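Local coordinates for protein alpha-L-rhamnosidase (Klebsiella oxytoca, PDB 4XHC) that hydrolyses alpha-L-rhamnosidic bonds, probably releasing terminal rhamnose from rhamnosides, as a two-domain glycoside hydrolase of family GH78, at residues L271-V284 and T324-L338. Numbering follows the deposited sequence.
Sequences LYLFAGHTREDGMV and TARELWPTARRQVEL
Q335 of helix 322-340 uses both ends of its amide to hold the loop that follows strand 277-279. NE2 donates to G282 O at 3.0 Å, the acceptor lying in the amide plane, and also to T331 O one turn back in its own helix. OE1 accepts from V284 N at 3.1 Å; this N-H points almost straight at the oxygen (173°) but comes from above the carbonyl plane. OE1 also bonds S305 OG of helix 302-319, its strongest polar partner. A bend at chi2 (-40°) turns the amide toward the loop, and these bonds should fix its rotation. D281 shapes the loop from within: OD1 closes an Asx turn with M283 N, and R279 grips the carboxylate side-on through NE and NH2. Farther along, Y272 OH donates to E327 OE1 (2.7 Å), approaching the carboxylate on its anti side and somewhat out of its plane, with ring and carboxylate planes perpendicular. Apolar packing lies between the Y272 and Q335 bonds: L328 CD1 sits over the centre of the Y272 ring, 4.0 Å from the centroid, a CH-pi contact, while CD2 touches A275 CB, and T331 CG2 meets V284 CG1. L338 CD1 on M283 CB (3.7 Å) extends it past Q335. The short helical segments cross at 50°, within the helical glycosidase domain. Helix 302-319 packs on L271 and T331, helix 37-45 touches Y272 through T42 and A43, and strand 277-279 pairs antiparallel with strand 33-35.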
loop_
_atom_site.group_PDB
_atom_site.type_symbol
_atom_site.label_atom_id
_atom_site.label_comp_id
_atom_site.label_asym_id
_atom_site.label_seq_id
_atom_site.Cartn_x
_atom_site.Cartn_y
_atom_site.Cartn_z
ATOM N N LEU A 271 -13.089 -29.429 -16.046
ATOM C CA LEU A 271 -12.600 -30.718 -16.559
ATOM C C LEU A 271 -11.561 -30.546 -17.668
ATOM O O LEU A 271 -10.536 -31.222 -17.665
ATOM C CB LEU A 271 -13.747 -31.591 -17.075
ATOM C CG LEU A 271 -14.492 -32.434 -16.037
ATOM C CD1 LEU A 271 -15.809 -32.943 -16.610
ATOM C CD2 LEU A 271 -13.635 -33.590 -15.538
ATOM N N TYR A 272 -11.827 -29.649 -18.613
ATOM C CA TYR A 272 -10.910 -29.432 -19.736
ATOM C C TYR A 272 -9.618 -28.746 -19.306
ATOM O O TYR A 272 -8.587 -28.907 -19.954
ATOM C CB TYR A 272 -11.581 -28.637 -20.868
ATOM C CG TYR A 272 -12.357 -29.503 -21.844
ATOM C CD1 TYR A 272 -11.719 -30.138 -22.914
ATOM C CD2 TYR A 272 -13.726 -29.698 -21.696
ATOM C CE1 TYR A 272 -12.426 -30.936 -23.807
ATOM C CE2 TYR A 272 -14.440 -30.494 -22.583
ATOM C CZ TYR A 272 -13.788 -31.112 -23.634
ATOM O OH TYR A 272 -14.520 -31.894 -24.495
ATOM N N LEU A 273 -9.676 -27.973 -18.227
ATOM C CA LEU A 273 -8.485 -27.324 -17.711
ATOM C C LEU A 273 -7.494 -28.363 -17.177
ATOM O O LEU A 273 -6.333 -28.373 -17.573
ATOM C CB LEU A 273 -8.836 -26.312 -16.613
ATOM C CG LEU A 273 -9.419 -24.973 -17.077
ATOM C CD1 LEU A 273 -9.941 -24.182 -15.889
ATOM C CD2 LEU A 273 -8.387 -24.158 -17.837
ATOM N N PHE A 274 -7.957 -29.240 -16.293
ATOM C CA PHE A 274 -7.102 -30.305 -15.765
ATOM C C PHE A 274 -6.576 -31.220 -16.871
ATOM O O PHE A 274 -5.435 -31.653 -16.812
ATOM C CB PHE A 274 -7.845 -31.150 -14.736
ATOM C CG PHE A 274 -7.946 -30.506 -13.389
ATOM C CD1 PHE A 274 -6.856 -30.494 -12.537
ATOM C CD2 PHE A 274 -9.127 -29.919 -12.970
ATOM C CE1 PHE A 274 -6.941 -29.908 -11.287
ATOM C CE2 PHE A 274 -9.220 -29.324 -11.729
ATOM C CZ PHE A 274 -8.126 -29.318 -10.882
ATOM N N ALA A 275 -7.398 -31.497 -17.878
ATOM C CA ALA A 275 -6.986 -32.343 -18.994
ATOM C C ALA A 275 -6.018 -31.649 -19.966
ATOM O O ALA A 275 -5.239 -32.314 -20.650
ATOM C CB ALA A 275 -8.213 -32.833 -19.752
ATOM N N GLY A 276 -6.087 -30.321 -20.032
ATOM C CA GLY A 276 -5.377 -29.537 -21.048
ATOM C C GLY A 276 -3.910 -29.253 -20.776
ATOM O O GLY A 276 -3.176 -28.847 -21.682
ATOM N N HIS A 277 -3.488 -29.429 -19.529
ATOM C CA HIS A 277 -2.095 -29.226 -19.174
ATOM C C HIS A 277 -1.719 -30.206 -18.081
ATOM O O HIS A 277 -2.098 -30.037 -16.922
ATOM C CB HIS A 277 -1.865 -27.778 -18.734
ATOM C CG HIS A 277 -0.419 -27.389 -18.645
ATOM N ND1 HIS A 277 0.017 -26.341 -17.868
ATOM C CD2 HIS A 277 0.685 -27.907 -19.227
ATOM C CE1 HIS A 277 1.327 -26.228 -17.972
ATOM N NE2 HIS A 277 1.757 -27.168 -18.791
ATOM N N THR A 278 -0.986 -31.242 -18.478
ATOM C CA THR A 278 -0.671 -32.374 -17.611
ATOM C C THR A 278 0.825 -32.572 -17.467
ATOM O O THR A 278 1.622 -31.883 -18.119
ATOM C CB THR A 278 -1.240 -33.692 -18.187
ATOM O OG1 THR A 278 -0.505 -34.082 -19.358
ATOM C CG2 THR A 278 -2.712 -33.532 -18.549
ATOM N N ARG A 279 1.201 -33.513 -16.601
ATOM C CA ARG A 279 2.580 -33.968 -16.533
ATOM C C ARG A 279 2.829 -34.721 -17.828
ATOM O O ARG A 279 1.880 -35.180 -18.453
ATOM C CB ARG A 279 2.801 -34.857 -15.311
ATOM C CG ARG A 279 4.266 -34.991 -14.916
ATOM C CD ARG A 279 4.436 -35.554 -13.516
ATOM N NE ARG A 279 4.016 -36.948 -13.457
ATOM C CZ ARG A 279 3.940 -37.675 -12.347
ATOM N NH1 ARG A 279 4.251 -37.160 -11.165
ATOM N NH2 ARG A 279 3.539 -38.931 -12.427
ATOM N N GLU A 280 4.083 -34.841 -18.243
ATOM C CA GLU A 280 4.385 -35.385 -19.570
ATOM C C GLU A 280 3.969 -36.848 -19.702
ATOM O O GLU A 280 3.607 -37.284 -20.784
ATOM C CB GLU A 280 5.865 -35.169 -19.941
ATOM C CG GLU A 280 6.695 -36.424 -20.209
ATOM C CD GLU A 280 8.137 -36.113 -20.597
ATOM O OE1 GLU A 280 8.346 -35.390 -21.600
ATOM O OE2 GLU A 280 9.064 -36.598 -19.895
ATOM N N ASP A 281 4.009 -37.598 -18.602
ATOM C CA ASP A 281 3.515 -38.981 -18.594
ATOM C C ASP A 281 1.982 -39.085 -18.555
ATOM O O ASP A 281 1.447 -40.187 -18.476
ATOM C CB ASP A 281 4.130 -39.774 -17.430
ATOM C CG ASP A 281 3.574 -39.370 -16.069
ATOM O OD1 ASP A 281 2.914 -38.311 -15.953
ATOM O OD2 ASP A 281 3.796 -40.121 -15.102
ATOM N N GLY A 282 1.285 -37.949 -18.586
ATOM C CA GLY A 282 -0.176 -37.924 -18.669
ATOM C C GLY A 282 -0.935 -37.699 -17.366
ATOM O O GLY A 282 -2.151 -37.557 -17.398
ATOM N N MET A 283 -0.247 -37.665 -16.224
ATOM C CA MET A 283 -0.928 -37.432 -14.937
ATOM C C MET A 283 -1.412 -35.989 -14.758
ATOM O O MET A 283 -0.666 -35.037 -14.983
ATOM C CB MET A 283 -0.028 -37.798 -13.742
ATOM C CG MET A 283 -0.793 -37.932 -12.426
ATOM S SD MET A 283 0.292 -38.407 -11.077
ATOM C CE MET A 283 -0.800 -38.344 -9.650
ATOM N N VAL A 284 -2.656 -35.845 -14.321
ATOM C CA VAL A 284 -3.228 -34.532 -14.075
ATOM C C VAL A 284 -2.721 -33.977 -12.744
ATOM O O VAL A 284 -2.423 -34.731 -11.818
ATOM C CB VAL A 284 -4.777 -34.548 -14.075
ATOM C CG1 VAL A 284 -5.316 -35.092 -15.383
ATOM C CG2 VAL A 284 -5.320 -35.340 -12.896
ATOM N N THR A 324 -18.279 -34.686 -24.646
ATOM C CA THR A 324 -17.211 -34.318 -23.725
ATOM C C THR A 324 -16.648 -35.564 -23.060
ATOM O O THR A 324 -15.431 -35.719 -22.931
ATOM C CB THR A 324 -17.696 -33.316 -22.646
ATOM O OG1 THR A 324 -17.986 -32.051 -23.253
ATOM C CG2 THR A 324 -16.636 -33.096 -21.573
ATOM N N ALA A 325 -17.531 -36.453 -22.633
ATOM C CA ALA A 325 -17.097 -37.644 -21.918
ATOM C C ALA A 325 -16.261 -38.545 -22.815
ATOM O O ALA A 325 -15.277 -39.119 -22.363
ATOM C CB ALA A 325 -18.291 -38.397 -21.359
ATOM N N ARG A 326 -16.648 -38.667 -24.080
ATOM C CA ARG A 326 -15.855 -39.427 -25.045
ATOM C C ARG A 326 -14.497 -38.775 -25.308
ATOM O O ARG A 326 -13.499 -39.465 -25.421
ATOM C CB ARG A 326 -16.616 -39.601 -26.368
ATOM C CG ARG A 326 -15.818 -40.267 -27.489
ATOM C CD ARG A 326 -16.656 -40.435 -28.745
ATOM N NE ARG A 326 -17.663 -41.484 -28.574
ATOM C CZ ARG A 326 -18.980 -41.298 -28.406
ATOM N NH1 ARG A 326 -19.527 -40.080 -28.387
ATOM N NH2 ARG A 326 -19.766 -42.367 -28.262
ATOM N N GLU A 327 -14.461 -37.455 -25.426
ATOM C CA GLU A 327 -13.207 -36.758 -25.720
ATOM C C GLU A 327 -12.212 -36.865 -24.556
ATOM O O GLU A 327 -11.012 -37.030 -24.766
ATOM C CB GLU A 327 -13.481 -35.289 -26.079
ATOM C CG GLU A 327 -12.288 -34.588 -26.727
ATOM C CD GLU A 327 -12.633 -33.254 -27.377
ATOM O OE1 GLU A 327 -12.995 -32.298 -26.651
ATOM O OE2 GLU A 327 -12.503 -33.152 -28.617
ATOM N N LEU A 328 -12.721 -36.804 -23.331
ATOM C CA LEU A 328 -11.870 -36.792 -22.154
ATOM C C LEU A 328 -11.625 -38.161 -21.519
ATOM O O LEU A 328 -10.854 -38.259 -20.560
ATOM C CB LEU A 328 -12.455 -35.835 -21.106
ATOM C CG LEU A 328 -12.457 -34.353 -21.504
ATOM C CD1 LEU A 328 -12.900 -33.487 -20.334
ATOM C CD2 LEU A 328 -11.087 -33.909 -21.996
ATOM N N TRP A 329 -12.271 -39.205 -22.035
ATOM C CA TRP A 329 -12.098 -40.558 -21.500
ATOM C C TRP A 329 -10.623 -41.000 -21.451
ATOM O O TRP A 329 -10.178 -41.508 -20.427
ATOM C CB TRP A 329 -12.968 -41.563 -22.267
ATOM C CG TRP A 329 -12.518 -42.996 -22.161
ATOM C CD1 TRP A 329 -12.082 -43.791 -23.178
ATOM C CD2 TRP A 329 -12.458 -43.793 -20.971
ATOM N NE1 TRP A 329 -11.752 -45.031 -22.695
ATOM C CE2 TRP A 329 -11.974 -45.058 -21.344
ATOM C CE3 TRP A 329 -12.759 -43.552 -19.626
ATOM C CZ2 TRP A 329 -11.791 -46.088 -20.426
ATOM C CZ3 TRP A 329 -12.569 -44.572 -18.712
ATOM C CH2 TRP A 329 -12.090 -45.827 -19.117
ATOM N N PRO A 330 -9.862 -40.814 -22.545
ATOM C CA PRO A 330 -8.436 -41.162 -22.475
ATOM C C PRO A 330 -7.682 -40.532 -21.306
ATOM O O PRO A 330 -6.832 -41.191 -20.717
ATOM C CB PRO A 330 -7.891 -40.662 -23.816
ATOM C CG PRO A 330 -9.050 -40.782 -24.755
ATOM C CD PRO A 330 -10.288 -40.524 -23.933
ATOM N N THR A 331 -7.985 -39.282 -20.962
ATOM C CA THR A 331 -7.378 -38.662 -19.781
ATOM C C THR A 331 -7.746 -39.466 -18.513
ATOM O O THR A 331 -6.873 -39.804 -17.709
ATOM C CB THR A 331 -7.774 -37.164 -19.625
ATOM O OG1 THR A 331 -7.247 -36.396 -20.711
ATOM C CG2 THR A 331 -7.211 -36.564 -18.344
ATOM N N ALA A 332 -9.034 -39.783 -18.351
ATOM C CA ALA A 332 -9.514 -40.559 -17.198
ATOM C C ALA A 332 -8.833 -41.913 -17.124
ATOM O O ALA A 332 -8.303 -42.286 -16.074
ATOM C CB ALA A 332 -11.018 -40.748 -17.268
ATOM N N ARG A 333 -8.843 -42.639 -18.242
ATOM C CA ARG A 333 -8.212 -43.950 -18.326
ATOM C C ARG A 333 -6.740 -43.908 -17.927
ATOM O O ARG A 333 -6.250 -44.817 -17.259
ATOM C CB ARG A 333 -8.331 -44.516 -19.743
ATOM C CG ARG A 333 -7.670 -45.876 -19.939
ATOM C CD ARG A 333 -7.687 -46.288 -21.392
ATOM N NE ARG A 333 -6.887 -45.376 -22.201
ATOM C CZ ARG A 333 -7.086 -45.126 -23.495
ATOM N NH1 ARG A 333 -8.068 -45.707 -24.175
ATOM N NH2 ARG A 333 -6.291 -44.275 -24.123
ATOM N N ARG A 334 -6.030 -42.864 -18.347
ATOM C CA ARG A 334 -4.600 -42.739 -18.051
ATOM C C ARG A 334 -4.339 -42.566 -16.553
ATOM O O ARG A 334 -3.311 -43.023 -16.043
ATOM C CB ARG A 334 -3.995 -41.569 -18.830
ATOM C CG ARG A 334 -2.478 -41.495 -18.787
ATOM C CD ARG A 334 -1.822 -42.198 -19.968
ATOM N NE ARG A 334 -0.366 -42.168 -19.823
ATOM C CZ ARG A 334 0.359 -43.060 -19.141
ATOM N NH1 ARG A 334 -0.212 -44.105 -18.545
ATOM N NH2 ARG A 334 1.677 -42.914 -19.053
ATOM N N GLN A 335 -5.262 -41.918 -15.846
ATOM C CA GLN A 335 -5.104 -41.741 -14.403
ATOM C C GLN A 335 -5.148 -43.097 -13.700
ATOM O O GLN A 335 -4.425 -43.328 -12.732
ATOM C CB GLN A 335 -6.178 -40.811 -13.820
ATOM C CG GLN A 335 -6.267 -39.423 -14.449
ATOM C CD GLN A 335 -4.914 -38.796 -14.764
ATOM O OE1 GLN A 335 -4.147 -38.468 -13.866
ATOM N NE2 GLN A 335 -4.634 -38.595 -16.043
ATOM N N VAL A 336 -5.987 -43.993 -14.216
ATOM C CA VAL A 336 -6.085 -45.346 -13.693
ATOM C C VAL A 336 -4.845 -46.167 -14.033
ATOM O O VAL A 336 -4.339 -46.857 -13.172
ATOM C CB VAL A 336 -7.349 -46.053 -14.214
ATOM C CG1 VAL A 336 -7.401 -47.487 -13.715
ATOM C CG2 VAL A 336 -8.597 -45.298 -13.783
ATOM N N GLU A 337 -4.366 -46.109 -15.275
ATOM C CA GLU A 337 -3.151 -46.847 -15.676
ATOM C C GLU A 337 -2.034 -46.506 -14.690
ATOM O O GLU A 337 -1.383 -47.390 -14.150
ATOM C CB GLU A 337 -2.688 -46.505 -17.119
ATOM C CG GLU A 337 -3.467 -47.123 -18.299
ATOM C CD GLU A 337 -3.126 -46.477 -19.677
ATOM O OE1 GLU A 337 -1.961 -46.065 -19.895
ATOM O OE2 GLU A 337 -4.011 -46.367 -20.564
ATOM N N LEU A 338 -1.843 -45.213 -14.442
ATOM C CA LEU A 338 -0.761 -44.738 -13.568
ATOM C C LEU A 338 -0.970 -45.118 -12.108
ATOM O O LEU A 338 -0.049 -45.610 -11.460
ATOM C CB LEU A 338 -0.593 -43.229 -13.683
ATOM C CG LEU A 338 -0.049 -42.759 -15.036
ATOM C CD1 LEU A 338 -0.227 -41.257 -15.162
ATOM C CD2 LEU A 338 1.416 -43.156 -15.215
#